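Local coordinates for xyloglucan-specific endo-beta-1,4-glucanase BoGH9A (Bacteroides ovatus, PDB 6DHT), which cleaves internal beta-1,4-glucosidic linkages in the backbone of xyloglucan, releasing xyloglucan oligosaccharides during breakdown of this plant polysaccharide, at residues Ser105-Ala110 / Cys483-Leu488; Lys491-Pro496 / Phe513-Pro518; His498-Ser503 / Asp508-Phe513. All coordinates share one frame; numbering follows the deposited sequence.

Contact 1 of 3, residues Ser105-Ala110 / Cys483-Leu488; sequences SPLADA and CYVTGL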
ATOM      1  N   SER A 105     -11.430 -10.797   3.733  1.00 14.93           N
ATOM      2  CA  SER A 105     -12.282  -9.628   3.641  1.00 14.40           C
ATOM      3  C   SER A 105     -12.097  -8.676   4.819  1.00 15.16           C
ATOM      4  O   SER A 105     -11.996  -7.446   4.609  1.00 13.88           O
ATOM      5  CB  SER A 105     -13.744 -10.058   3.475  1.00 16.74           C
ATOM      6  OG  SER A 105     -14.604  -8.933   3.419  1.00 21.72           O
ATOM      7  N   PRO A 106     -12.007  -9.192   6.064  1.00 14.02           N
ATOM      8  CA  PRO A 106     -11.784  -8.242   7.171  1.00 13.64           C
ATOM      9  C   PRO A 106     -10.445  -7.529   7.058  1.00 13.74           C
ATOM     10  O   PRO A 106     -10.355  -6.382   7.475  1.00 14.96           O
ATOM     11  CB  PRO A 106     -11.851  -9.125   8.418  1.00 13.45           C
ATOM     12  CG  PRO A 106     -12.677 -10.307   7.988  1.00 16.44           C
ATOM     13  CD  PRO A 106     -12.301 -10.547   6.564  1.00 16.12           C
ATOM     14  N   LEU A 107      -9.441  -8.186   6.496  1.00 13.45           N
ATOM     15  CA  LEU A 107      -8.145  -7.567   6.266  1.00 12.67           C
ATOM     16  C   LEU A 107      -8.249  -6.447   5.214  1.00 13.49           C
ATOM     17  O   LEU A 107      -7.782  -5.335   5.429  1.00 12.55           O
ATOM     18  CB  LEU A 107      -7.141  -8.641   5.840  1.00 12.26           C
ATOM     19  CG  LEU A 107      -5.757  -8.139   5.424  1.00 12.61           C
ATOM     20  CD1 LEU A 107      -5.000  -7.572   6.614  1.00 12.97           C
ATOM     21  CD2 LEU A 107      -4.974  -9.227   4.824  1.00 13.88           C
ATOM     22  N   ALA A 108      -8.887  -6.743   4.087  1.00 12.66           N
ATOM     23  CA  ALA A 108      -9.032  -5.755   3.035  1.00 12.82           C
ATOM     24  C   ALA A 108      -9.788  -4.527   3.542  1.00 11.84           C
ATOM     25  O   ALA A 108      -9.393  -3.395   3.278  1.00 11.92           O
ATOM     26  CB  ALA A 108      -9.754  -6.354   1.837  1.00 13.76           C
ATOM     27  N   ASP A 109     -10.840  -4.750   4.312  1.00 12.35           N
ATOM     28  CA  ASP A 109     -11.654  -3.671   4.841  1.00 12.83           C
ATOM     29  C   ASP A 109     -10.886  -2.868   5.870  1.00 11.70           C
ATOM     30  O   ASP A 109     -10.906  -1.630   5.850  1.00 13.54           O
ATOM     31  CB  ASP A 109     -12.950  -4.217   5.471  1.00 14.20           C
ATOM     32  CG  ASP A 109     -13.945  -4.771   4.443  1.00 17.01           C
ATOM     33  OD1 ASP A 109     -13.659  -4.784   3.239  1.00 15.19           O
ATOM     34  OD2 ASP A 109     -15.021  -5.220   4.890  1.00 19.79           O
ATOM     35  N   ALA A 110     -10.207  -3.559   6.777  1.00 12.41           N
ATOM     36  CA  ALA A 110      -9.413  -2.851   7.796  1.00 13.16           C
ATOM     37  C   ALA A 110      -8.276  -2.002   7.201  1.00 11.97           C
ATOM     38  O   ALA A 110      -8.002  -0.893   7.649  1.00 12.38           O
ATOM     39  CB  ALA A 110      -8.854  -3.826   8.810  1.00 12.11           C
ATOM     40  N   CYS A 483       1.826 -11.796  12.646  1.00 13.76           N
ATOM     41  CA  CYS A 483       0.969 -11.239  11.616  1.00 12.34           C
ATOM     42  C   CYS A 483       1.248  -9.757  11.680  1.00 13.26           C
ATOM     43  O   CYS A 483       0.966  -9.127  12.697  1.00 14.73           O
ATOM     44  CB  CYS A 483      -0.477 -11.515  11.949  1.00 11.00           C
ATOM     45  SG  CYS A 483      -1.647 -10.599  10.937  1.00 16.04           S
ATOM     46  N   TYR A 484       1.838  -9.211  10.624  1.00 12.46           N
ATOM     47  CA  TYR A 484       2.409  -7.866  10.656  1.00 12.91           C
ATOM     48  C   TYR A 484       1.411  -6.726  10.407  1.00 12.55           C
ATOM     49  O   TYR A 484       1.793  -5.640  10.021  1.00 14.44           O
ATOM     50  CB  TYR A 484       3.566  -7.760   9.652  1.00 12.46           C
ATOM     51  CG  TYR A 484       4.836  -8.533   9.984  1.00 13.16           C
ATOM     52  CD1 TYR A 484       5.711  -8.058  10.952  1.00 12.65           C
ATOM     53  CD2 TYR A 484       5.191  -9.653   9.276  1.00 14.02           C
ATOM     54  CE1 TYR A 484       6.892  -8.704  11.203  1.00 14.53           C
ATOM     55  CE2 TYR A 484       6.381 -10.331   9.521  1.00 16.58           C
ATOM     56  CZ  TYR A 484       7.221  -9.844  10.499  1.00 15.98           C
ATOM     57  OH  TYR A 484       8.422 -10.499  10.756  1.00 16.02           O
ATOM     58  N   VAL A 485       0.140  -6.978  10.680  1.00 12.33           N
ATOM     59  CA  VAL A 485      -0.909  -5.987  10.494  1.00 12.51           C
ATOM     60  C   VAL A 485      -1.581  -5.764  11.844  1.00 10.78           C
ATOM     61  O   VAL A 485      -2.067  -6.715  12.469  1.00 14.36           O
ATOM     62  CB  VAL A 485      -1.973  -6.472   9.501  1.00 12.07           C
ATOM     63  CG1 VAL A 485      -3.018  -5.383   9.306  1.00 12.71           C
ATOM     64  CG2 VAL A 485      -1.346  -6.793   8.147  1.00 11.89           C
ATOM     65  N   THR A 486      -1.638  -4.523  12.289  1.00 11.45           N
ATOM     66  CA  THR A 486      -2.219  -4.221  13.597  1.00 12.91           C
ATOM     67  C   THR A 486      -3.674  -4.653  13.683  1.00 13.54           C
ATOM     68  O   THR A 486      -4.442  -4.512  12.727  1.00 14.54           O
ATOM     69  CB  THR A 486      -2.114  -2.723  13.966  1.00 12.56           C
ATOM     70  OG1 THR A 486      -2.813  -1.934  13.008  1.00 12.32           O
ATOM     71  CG2 THR A 486      -0.675  -2.247  13.997  1.00 12.87           C
ATOM     72  N   GLY A 487      -4.059  -5.202  14.828  1.00 15.57           N
ATOM     73  CA  GLY A 487      -5.451  -5.521  15.075  1.00 16.42           C
ATOM     74  C   GLY A 487      -5.956  -6.817  14.480  1.00 17.23           C
ATOM     75  O   GLY A 487      -7.127  -7.150  14.663  1.00 21.40           O
ATOM     76  N   LEU A 488      -5.112  -7.554  13.774  1.00 15.94           N
ATOM     77  CA  LEU A 488      -5.552  -8.795  13.137  1.00 16.76           C
ATOM     78  C   LEU A 488      -4.648  -9.966  13.489  1.00 18.10           C
ATOM     79  O   LEU A 488      -3.543  -9.769  13.961  1.00 16.95           O
ATOM     80  CB  LEU A 488      -5.585  -8.615  11.638  1.00 17.49           C
ATOM     81  CG  LEU A 488      -6.672  -7.638  11.174  1.00 21.01           C
ATOM     82  CD1 LEU A 488      -6.433  -7.372   9.748  1.00 22.00           C
ATOM     83  CD2 LEU A 488      -8.082  -8.182  11.382  1.00 28.05           C
TER

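Contact 2 of 3, residues Lys491-Pro496 / Phe513-Pro518; sequences KSPKHP and FLVGGP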
ATOM      1  N   LYS A 491      -0.870 -13.035  16.740  1.00 17.20           N
ATOM      2  CA  LYS A 491       0.257 -12.322  17.321  1.00 15.93           C
ATOM      3  C   LYS A 491       0.588 -11.212  16.344  1.00 16.23           C
ATOM      4  O   LYS A 491       1.184 -11.461  15.300  1.00 14.93           O
ATOM      5  CB  LYS A 491       1.442 -13.263  17.523  1.00 17.46           C
ATOM      6  CG  LYS A 491       2.671 -12.592  18.046  1.00 18.91           C
ATOM      7  CD  LYS A 491       3.794 -13.592  18.159  1.00 21.92           C
ATOM      8  CE  LYS A 491       5.102 -12.931  18.357  1.00 29.74           C
ATOM      9  NZ  LYS A 491       6.193 -13.915  18.121  1.00 43.78           N
ATOM     10  N   SER A 492       0.157 -10.007  16.676  1.00 16.28           N
ATOM     11  CA  SER A 492       0.301  -8.864  15.784  1.00 13.21           C
ATOM     12  C   SER A 492       0.950  -7.683  16.532  1.00 14.06           C
ATOM     13  O   SER A 492       1.051  -7.706  17.762  1.00 15.58           O
ATOM     14  CB  SER A 492      -1.057  -8.461  15.219  1.00 16.37           C
ATOM     15  OG  SER A 492      -1.984  -8.220  16.273  1.00 20.52           O
ATOM     16  N   PRO A 493       1.431  -6.658  15.831  1.00 12.73           N
ATOM     17  CA  PRO A 493       2.121  -5.564  16.533  1.00 13.92           C
ATOM     18  C   PRO A 493       1.200  -4.793  17.476  1.00 14.82           C
ATOM     19  O   PRO A 493       0.131  -4.333  17.089  1.00 15.78           O
ATOM     20  CB  PRO A 493       2.627  -4.671  15.405  1.00 14.30           C
ATOM     21  CG  PRO A 493       2.568  -5.547  14.162  1.00 14.57           C
ATOM     22  CD  PRO A 493       1.400  -6.426  14.374  1.00 14.23           C
ATOM     23  N   LYS A 494       1.626  -4.653  18.728  1.00 12.81           N
ATOM     24  CA  LYS A 494       0.864  -3.907  19.721  1.00 15.41           C
ATOM     25  C   LYS A 494       1.485  -2.531  20.021  1.00 14.65           C
ATOM     26  O   LYS A 494       0.875  -1.699  20.722  1.00 17.31           O
ATOM     27  CB  LYS A 494       0.824  -4.740  21.007  1.00 16.83           C
ATOM     28  CG  LYS A 494       0.078  -6.054  20.891  1.00 19.15           C
ATOM     29  CD  LYS A 494      -1.417  -5.831  20.694  1.00 22.99           C
ATOM     30  CE  LYS A 494      -2.148  -7.124  20.353  1.00 32.18           C
ATOM     31  NZ  LYS A 494      -2.256  -8.061  21.500  1.00 36.91           N
ATOM     32  N   HIS A 495       2.659  -2.266  19.444  1.00 13.35           N
ATOM     33  CA  HIS A 495       3.435  -1.053  19.752  1.00 13.06           C
ATOM     34  C   HIS A 495       3.981  -0.346  18.519  1.00 15.46           C
ATOM     35  O   HIS A 495       5.149  -0.018  18.447  1.00 15.62           O
ATOM     36  CB  HIS A 495       4.587  -1.433  20.701  1.00 14.99           C
ATOM     37  CG  HIS A 495       4.102  -2.024  21.982  1.00 15.22           C
ATOM     38  ND1 HIS A 495       3.507  -1.261  22.965  1.00 19.44           N
ATOM     39  CD2 HIS A 495       4.033  -3.305  22.399  1.00 18.90           C
ATOM     40  CE1 HIS A 495       3.126  -2.054  23.953  1.00 17.91           C
ATOM     41  NE2 HIS A 495       3.453  -3.296  23.648  1.00 19.39           N
ATOM     42  N   PRO A 496       3.133  -0.119  17.509  1.00 13.50           N
ATOM     43  CA  PRO A 496       3.661   0.502  16.297  1.00 13.33           C
ATOM     44  C   PRO A 496       4.251   1.883  16.505  1.00 13.76           C
ATOM     45  O   PRO A 496       3.826   2.630  17.385  1.00 14.04           O
ATOM     46  CB  PRO A 496       2.422   0.579  15.374  1.00 13.91           C
ATOM     47  CG  PRO A 496       1.275   0.614  16.342  1.00 16.14           C
ATOM     48  CD  PRO A 496       1.674  -0.299  17.453  1.00 15.08           C
ATOM     49  N   PHE A 513      -3.097  -1.457  10.089  1.00 11.80           N
ATOM     50  CA  PHE A 513      -1.837  -0.966   9.548  1.00 12.10           C
ATOM     51  C   PHE A 513      -0.791  -2.043   9.377  1.00 12.53           C
ATOM     52  O   PHE A 513      -0.496  -2.764  10.311  1.00 12.28           O
ATOM     53  CB  PHE A 513      -1.257   0.115  10.462  1.00 11.48           C
ATOM     54  CG  PHE A 513      -2.050   1.394  10.468  1.00 12.02           C
ATOM     55  CD1 PHE A 513      -3.135   1.554  11.297  1.00 15.45           C
ATOM     56  CD2 PHE A 513      -1.700   2.444   9.643  1.00 15.08           C
ATOM     57  CE1 PHE A 513      -3.883   2.768  11.268  1.00 15.97           C
ATOM     58  CE2 PHE A 513      -2.421   3.653   9.618  1.00 17.20           C
ATOM     59  CZ  PHE A 513      -3.500   3.810  10.449  1.00 13.00           C
ATOM     60  N   LEU A 514      -0.204  -2.119   8.183  1.00 11.79           N
ATOM     61  CA  LEU A 514       0.934  -2.971   7.895  1.00 11.75           C
ATOM     62  C   LEU A 514       2.203  -2.287   8.386  1.00 12.17           C
ATOM     63  O   LEU A 514       2.540  -1.185   7.924  1.00 14.33           O
ATOM     64  CB  LEU A 514       1.054  -3.194   6.385  1.00 12.43           C
ATOM     65  CG  LEU A 514       2.235  -4.071   5.944  1.00 12.92           C
ATOM     66  CD1 LEU A 514       2.242  -5.431   6.592  1.00 16.19           C
ATOM     67  CD2 LEU A 514       2.166  -4.222   4.433  1.00 16.09           C
ATOM     68  N   VAL A 515       2.908  -2.915   9.304  1.00 11.21           N
ATOM     69  CA  VAL A 515       4.162  -2.314   9.742  1.00 11.44           C
ATOM     70  C   VAL A 515       5.278  -2.612   8.737  1.00 13.71           C
ATOM     71  O   VAL A 515       5.187  -3.543   7.945  1.00 14.03           O
ATOM     72  CB  VAL A 515       4.566  -2.765  11.191  1.00 11.69           C
ATOM     73  CG1 VAL A 515       3.480  -2.380  12.171  1.00 11.71           C
ATOM     74  CG2 VAL A 515       4.836  -4.257  11.253  1.00 13.11           C
ATOM     75  N   GLY A 516       6.347  -1.825   8.758  1.00 12.89           N
ATOM     76  CA  GLY A 516       7.382  -1.927   7.740  1.00 13.89           C
ATOM     77  C   GLY A 516       8.051  -3.290   7.651  1.00 14.36           C
ATOM     78  O   GLY A 516       8.326  -3.795   6.566  1.00 15.12           O
ATOM     79  N   GLY A 517       8.362  -3.877   8.805  1.00 13.10           N
ATOM     80  CA  GLY A 517       8.879  -5.229   8.898  1.00 14.94           C
ATOM     81  C   GLY A 517      10.366  -5.301   9.117  1.00 14.94           C
ATOM     82  O   GLY A 517      11.035  -4.272   9.254  1.00 14.91           O
ATOM     83  N   PRO A 518      10.878  -6.532   9.121  1.00 14.72           N
ATOM     84  CA  PRO A 518      12.294  -6.774   9.442  1.00 16.54           C
ATOM     85  C   PRO A 518      13.222  -5.958   8.576  1.00 19.16           C
ATOM     86  O   PRO A 518      13.065  -5.931   7.370  1.00 18.41           O
ATOM     87  CB  PRO A 518      12.478  -8.264   9.132  1.00 20.10           C
ATOM     88  CG  PRO A 518      11.138  -8.860   9.204  1.00 20.90           C
ATOM     89  CD  PRO A 518      10.151  -7.775   8.835  1.00 16.44           C
TER

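Contact 3 of 3, residues His498-Ser503 / Asp508-Phe513; sequences HRLSAS and DPIPGF. With MG (magnesium ion), chain X; EDO (1,2-ethanediol), chain F.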
ATOM      1  N   HIS A 498       3.821   4.944  15.600  1.00 13.30           N
ATOM      2  CA  HIS A 498       2.650   5.619  15.029  1.00 13.66           C
ATOM      3  C   HIS A 498       2.216   6.640  16.054  1.00 13.67           C
ATOM      4  O   HIS A 498       1.707   6.275  17.113  1.00 15.01           O
ATOM      5  CB  HIS A 498       1.538   4.574  14.832  1.00 14.94           C
ATOM      6  CG  HIS A 498       0.332   5.073  14.103  1.00 13.75           C
ATOM      7  ND1 HIS A 498      -0.925   4.525  14.294  1.00 18.36           N
ATOM      8  CD2 HIS A 498       0.191   6.000  13.130  1.00 15.71           C
ATOM      9  CE1 HIS A 498      -1.784   5.118  13.481  1.00 14.39           C
ATOM     10  NE2 HIS A 498      -1.134   6.019  12.768  1.00 12.51           N
ATOM     11  N   ARG A 499       2.409   7.912  15.757  1.00 15.36           N
ATOM     12  CA  ARG A 499       2.096   8.925  16.760  1.00 14.71           C
ATOM     13  C   ARG A 499       0.625   8.887  17.174  1.00 17.15           C
ATOM     14  O   ARG A 499       0.313   9.107  18.342  1.00 17.95           O
ATOM     15  CB  ARG A 499       2.495  10.321  16.310  1.00 14.45           C
ATOM     16  CG  ARG A 499       4.007  10.600  16.380  1.00 14.73           C
ATOM     17  CD  ARG A 499       4.353  11.910  15.711  1.00 14.17           C
ATOM     18  NE  ARG A 499       5.778  12.247  15.816  1.00 16.00           N
ATOM     19  CZ  ARG A 499       6.735  11.675  15.106  1.00 16.35           C
ATOM     20  NH1 ARG A 499       6.436  10.698  14.248  1.00 16.55           N
ATOM     21  NH2 ARG A 499       7.993  12.066  15.240  1.00 17.43           N
ATOM     22  N   LEU A 500      -0.295   8.559  16.260  1.00 15.21           N
ATOM     23  CA  LEU A 500      -1.691   8.466  16.691  1.00 15.47           C
ATOM     24  C   LEU A 500      -1.933   7.373  17.729  1.00 15.80           C
ATOM     25  O   LEU A 500      -2.555   7.617  18.762  1.00 20.47           O
ATOM     26  CB  LEU A 500      -2.620   8.225  15.503  1.00 16.16           C
ATOM     27  CG  LEU A 500      -2.890   9.397  14.564  1.00 16.59           C
ATOM     28  CD1 LEU A 500      -3.785   8.932  13.396  1.00 16.18           C
ATOM     29  CD2 LEU A 500      -3.538  10.578  15.232  1.00 16.21           C
ATOM     30  N   SER A 501      -1.477   6.157  17.468  1.00 14.25           N
ATOM     31  CA  SER A 501      -1.679   5.060  18.414  1.00 15.22           C
ATOM     32  C   SER A 501      -0.902   5.283  19.718  1.00 17.79           C
ATOM     33  O   SER A 501      -1.311   4.811  20.791  1.00 18.44           O
ATOM     34  CB  SER A 501      -1.271   3.712  17.823  1.00 15.85           C
ATOM     35  OG  SER A 501      -2.132   3.353  16.741  1.00 15.15           O
ATOM     36  N   ALA A 502       0.240   5.958  19.618  1.00 16.27           N
ATOM     37  CA  ALA A 502       1.138   6.071  20.770  1.00 17.64           C
ATOM     38  C   ALA A 502       0.673   7.165  21.710  1.00 21.00           C
ATOM     39  O   ALA A 502       0.983   7.114  22.909  1.00 21.71           O
ATOM     40  CB  ALA A 502       2.582   6.322  20.311  1.00 16.71           C
ATOM     41  N   SER A 503      -0.045   8.159  21.204  1.00 18.55           N
ATOM     42  CA  SER A 503      -0.428   9.308  22.022  1.00 20.21           C
ATOM     43  C   SER A 503      -1.869   9.294  22.471  1.00 25.21           C
ATOM     44  O   SER A 503      -2.290  10.176  23.220  1.00 27.18           O
ATOM     45  CB  SER A 503      -0.147  10.611  21.293  1.00 20.90           C
ATOM     46  OG  SER A 503      -0.964  10.729  20.141  1.00 19.47           O
ATOM     47  N   ASP A 508      -4.698  -0.853  22.867  1.00 19.47           N
ATOM     48  CA  ASP A 508      -4.603  -1.492  21.566  1.00 18.72           C
ATOM     49  C   ASP A 508      -4.326  -0.441  20.495  1.00 16.01           C
ATOM     50  O   ASP A 508      -4.894   0.653  20.508  1.00 15.41           O
ATOM     51  CB  ASP A 508      -5.890  -2.232  21.242  1.00 20.76           C
ATOM     52  CG  ASP A 508      -6.041  -3.503  22.029  1.00 29.32           C
ATOM     53  OD1 ASP A 508      -5.022  -4.026  22.538  1.00 35.27           O
ATOM     54  OD2 ASP A 508      -7.187  -3.970  22.126  1.00 37.83           O
ATOM     55  N   PRO A 509      -3.431  -0.772  19.548  1.00 15.05           N
ATOM     56  CA  PRO A 509      -3.177   0.174  18.459  1.00 15.82           C
ATOM     57  C   PRO A 509      -4.376   0.329  17.516  1.00 13.91           C
ATOM     58  O   PRO A 509      -5.255  -0.536  17.459  1.00 15.98           O
ATOM     59  CB  PRO A 509      -2.025  -0.484  17.703  1.00 15.51           C
ATOM     60  CG  PRO A 509      -2.203  -1.931  17.938  1.00 16.78           C
ATOM     61  CD  PRO A 509      -2.670  -2.023  19.373  1.00 17.92           C
ATOM     62  N   ILE A 510      -4.395   1.425  16.762  1.00 13.42           N
ATOM     63  CA  ILE A 510      -5.410   1.601  15.728  1.00 13.88           C
ATOM     64  C   ILE A 510      -5.222   0.426  14.760  1.00 16.10           C
ATOM     65  O   ILE A 510      -4.097   0.116  14.342  1.00 14.18           O
ATOM     66  CB  ILE A 510      -5.279   2.959  15.035  1.00 14.43           C
ATOM     67  CG1 ILE A 510      -5.459   4.079  16.079  1.00 15.44           C
ATOM     68  CG2 ILE A 510      -6.334   3.087  13.907  1.00 16.25           C
ATOM     69  CD1 ILE A 510      -5.229   5.486  15.565  1.00 19.38           C
ATOM     70  N   PRO A 511      -6.320  -0.251  14.390  1.00 14.48           N
ATOM     71  CA  PRO A 511      -6.188  -1.471  13.585  1.00 12.97           C
ATOM     72  C   PRO A 511      -6.025  -1.202  12.080  1.00 12.19           C
ATOM     73  O   PRO A 511      -6.357  -0.139  11.578  1.00 12.93           O
ATOM     74  CB  PRO A 511      -7.527  -2.198  13.823  1.00 14.81           C
ATOM     75  CG  PRO A 511      -8.493  -1.089  14.056  1.00 15.06           C
ATOM     76  CD  PRO A 511      -7.704  -0.040  14.851  1.00 15.34           C
ATOM     77  N   GLY A 512      -5.478  -2.205  11.393  1.00 12.87           N
ATOM     78  CA  GLY A 512      -5.423  -2.230   9.938  1.00 13.25           C
ATOM     79  C   GLY A 512      -4.120  -1.794   9.301  1.00 12.04           C
ATOM     80  O   GLY A 512      -4.049  -1.767   8.068  1.00 13.78           O
ATOM     81  N   PHE A 513      -3.097  -1.457  10.089  1.00 11.80           N
ATOM     82  CA  PHE A 513      -1.837  -0.966   9.548  1.00 12.10           C
ATOM     83  C   PHE A 513      -0.791  -2.043   9.377  1.00 12.53           C
ATOM     84  O   PHE A 513      -0.496  -2.764  10.311  1.00 12.28           O
ATOM     85  CB  PHE A 513      -1.257   0.115  10.462  1.00 11.48           C
ATOM     86  CG  PHE A 513      -2.050   1.394  10.468  1.00 12.02           C
ATOM     87  CD1 PHE A 513      -3.135   1.554  11.297  1.00 15.45           C
ATOM     88  CD2 PHE A 513      -1.700   2.444   9.643  1.00 15.08           C
ATOM     89  CE1 PHE A 513      -3.883   2.768  11.268  1.00 15.97           C
ATOM     90  CE2 PHE A 513      -2.421   3.653   9.618  1.00 17.20           C
ATOM     91  CZ  PHE A 513      -3.500   3.810  10.449  1.00 13.00           C
TER
HETATM   92 MG    MG X 623      -2.603   3.748  22.023  1.00 17.70          MG
HETATM   93  C1  EDO F 605      10.481  10.216  12.779  1.00 16.44           C
HETATM   94  O1  EDO F 605      10.188  10.728  14.095  1.00 17.95           O
HETATM   95  C2  EDO F 605       9.314  10.409  11.809  1.00 18.18           C
HETATM   96  O2  EDO F 605       8.206   9.627  12.262  1.00 17.75           O
HETATM   97  O   HOH W   1      -1.403   1.296  14.373  1.00 27.08           O
HETATM   98  O   HOH W   2      -3.786   3.159  20.333  1.00 17.25           O
HETATM   99  O   HOH W   3      -1.709   4.578  23.688  1.00 20.44           O
HETATM  100  O   HOH W   4      -1.447   2.143  21.794  1.00 22.02           O

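Contact 1 of 3, residues Ser105-Ala110 / Cys483-Leu488
Leu488 closes a type II beta turn, Val485 to Leu488, and lowers its side chain onto Leu107 in the first coil of helix 105-117, within the GH9 catalytic domain, whose family fold is an (alpha/alpha)6 barrel. The turn rests on the helix through side chains, with the nearest alpha carbons, those of Leu107 and Leu488, 7.4 Å apart. Gly487 supplies the positive phi (81°) expected at the third position of such a turn, while the closing bond from Leu488 N to Val485 O is weak at 3.4 Å.

Three side chains carry most of the 165 Å² buried. Leu107 departs from the helix with CG anti to the backbone N (chi1 174°), which carries CD1 out to the turn. There Leu107 CD1 meets Leu488 CD1 at 3.5 Å, closer than usual for two methyl groups, so the packing at this point is tight. The same Leu107 CD1 faces both branches of Val485, lying 4.0 Å from CG1 and 4.0 Å from CG2, so that it touches both ends of the turn. Leu107 lies obliquely to either partner, and no hydrogen bond spans the two segments. Leu557 and Ala561 of helix 551-567, together with Leu23, also pack on Leu107, while Thr486, at the second position of the turn, bonds through OG1 to Ile510 O and Phe513 N. Leu488 CD1 also lies against the helix, 3.9 Å from Leu107 CA and, one turn further on, 4.4 Å from Ala110 CB.

Contact 2 of 3, residues Lys491-Pro496 / Phe513-Pro518
Pro493 and Val515 form a small, buried and wholly apolar contact between two irregular loops, one running from helix 461-474 to helix 499-503 and the other from there towards helix 544-547. Only 113 Å² is buried, no hydrogen bond crosses, and the closest alpha carbons, those of Pro496 and Val515, are 7.2 Å apart, so side chains alone bridge the gap.

Val515 presents both of its methyl groups to one ring carbon: Pro493 CG lies 3.9 Å from Val515 CG1 and likewise 3.9 Å from Val515 CG2. The ring is not symmetric over the fork, because Pro493 CB also approaches Val515 CG1, at 4.1 Å. With chi1 at -59°, CG1 stands anti to the carbonyl carbon of Val515, which turns this branch toward both prolines; the second approach is looser, with Pro496 CB 4.5 Å from Val515 CG1.

In GH9 enzymes, loops joining the helices of the (alpha/alpha)6 barrel shape the catalytic cleft, and the position of these two is consistent with that. Asp539, predicted to belong to the active site, has its side chain about 4 Å from that of Pro493. Between the two prolines, the backbone N-H groups of Lys494 and His495 bond to Asp539 OD2 and OD1 respectively, one for each carboxylate oxygen, which would restrain the carboxylate's rotation. Asn547 of helix 544-547 packs against both Pro493 and Val515, and His495 ND1 hydrogen-bonds to Glu541 OE2.

Contact 3 of 3, residues His498-Ser503 / Asp508-Phe513
Ser501 and Pro509 bring their alpha carbons to 5.1 Å, where the short helix 499-503, with His498 at its N-cap position, passes the irregular backbone of 508-513. Ser501 OG, held anti to its own carbonyl carbon (chi1 -66°), faces the other segment and accepts a nearly straight hydrogen bond from Ile510 N (3.0 Å, 165°). His498 ND1 and Ser501 OG share a hydrogen bond of 3.0 Å, while His498 NE2 bonds to Gln118 OE1, so both ring nitrogens fix the imidazole. The His498 ring thereby puts CE1 over one face of Phe513, towards the rim and 3.7 Å from CZ; this is an edge-to-face pair, with the planes inclined at 50°. Ile510 CD1 fills in beside Leu500 CB, 3.8 Å away.

Magnesium adds a second link: Ser501 O binds it at 2.1 Å, along with Asp504, Ile506 and three waters, one of which donates to Asp508 O at 2.7 Å. On another side of the helix, Arg499 donates from NH1 to Gly170 O and from NE to Glu246 O, with an ethanediol, probably from the crystallisation liquor, as an additional partner of NH1 and NH2; helix 105-117 adjoins the contact, with Tyr117 against Ile510 and Ser114 against Phe513, while Asn554 of helix 551-567 donates from ND2 to Gly512 O.

In the fold
Contacts 2 and 3 are fully buried, whereas contact 1 is only partly so, and its turn reaches the surface at Gly487. Contact 3 is nested in the loop closed by contact 2, and the two share Phe513; contact 1 precedes both along the chain. Chemistry separates them: contacts 1 and 2 are apolar throughout, while contact 3 combines a hydroxyl-centred bond, an aromatic pair and a metal. Backbone bonds tie the loops together, with Cys483 N 2.8 Å from Lys491 O and Thr486 O 2.9 Å from Gly512 N. Helix 105-117 forms one side of contact 1 and packs beside contact 3, whereas contact 2 lies beside helix 544-547 and close to the predicted active-site residue Asp539.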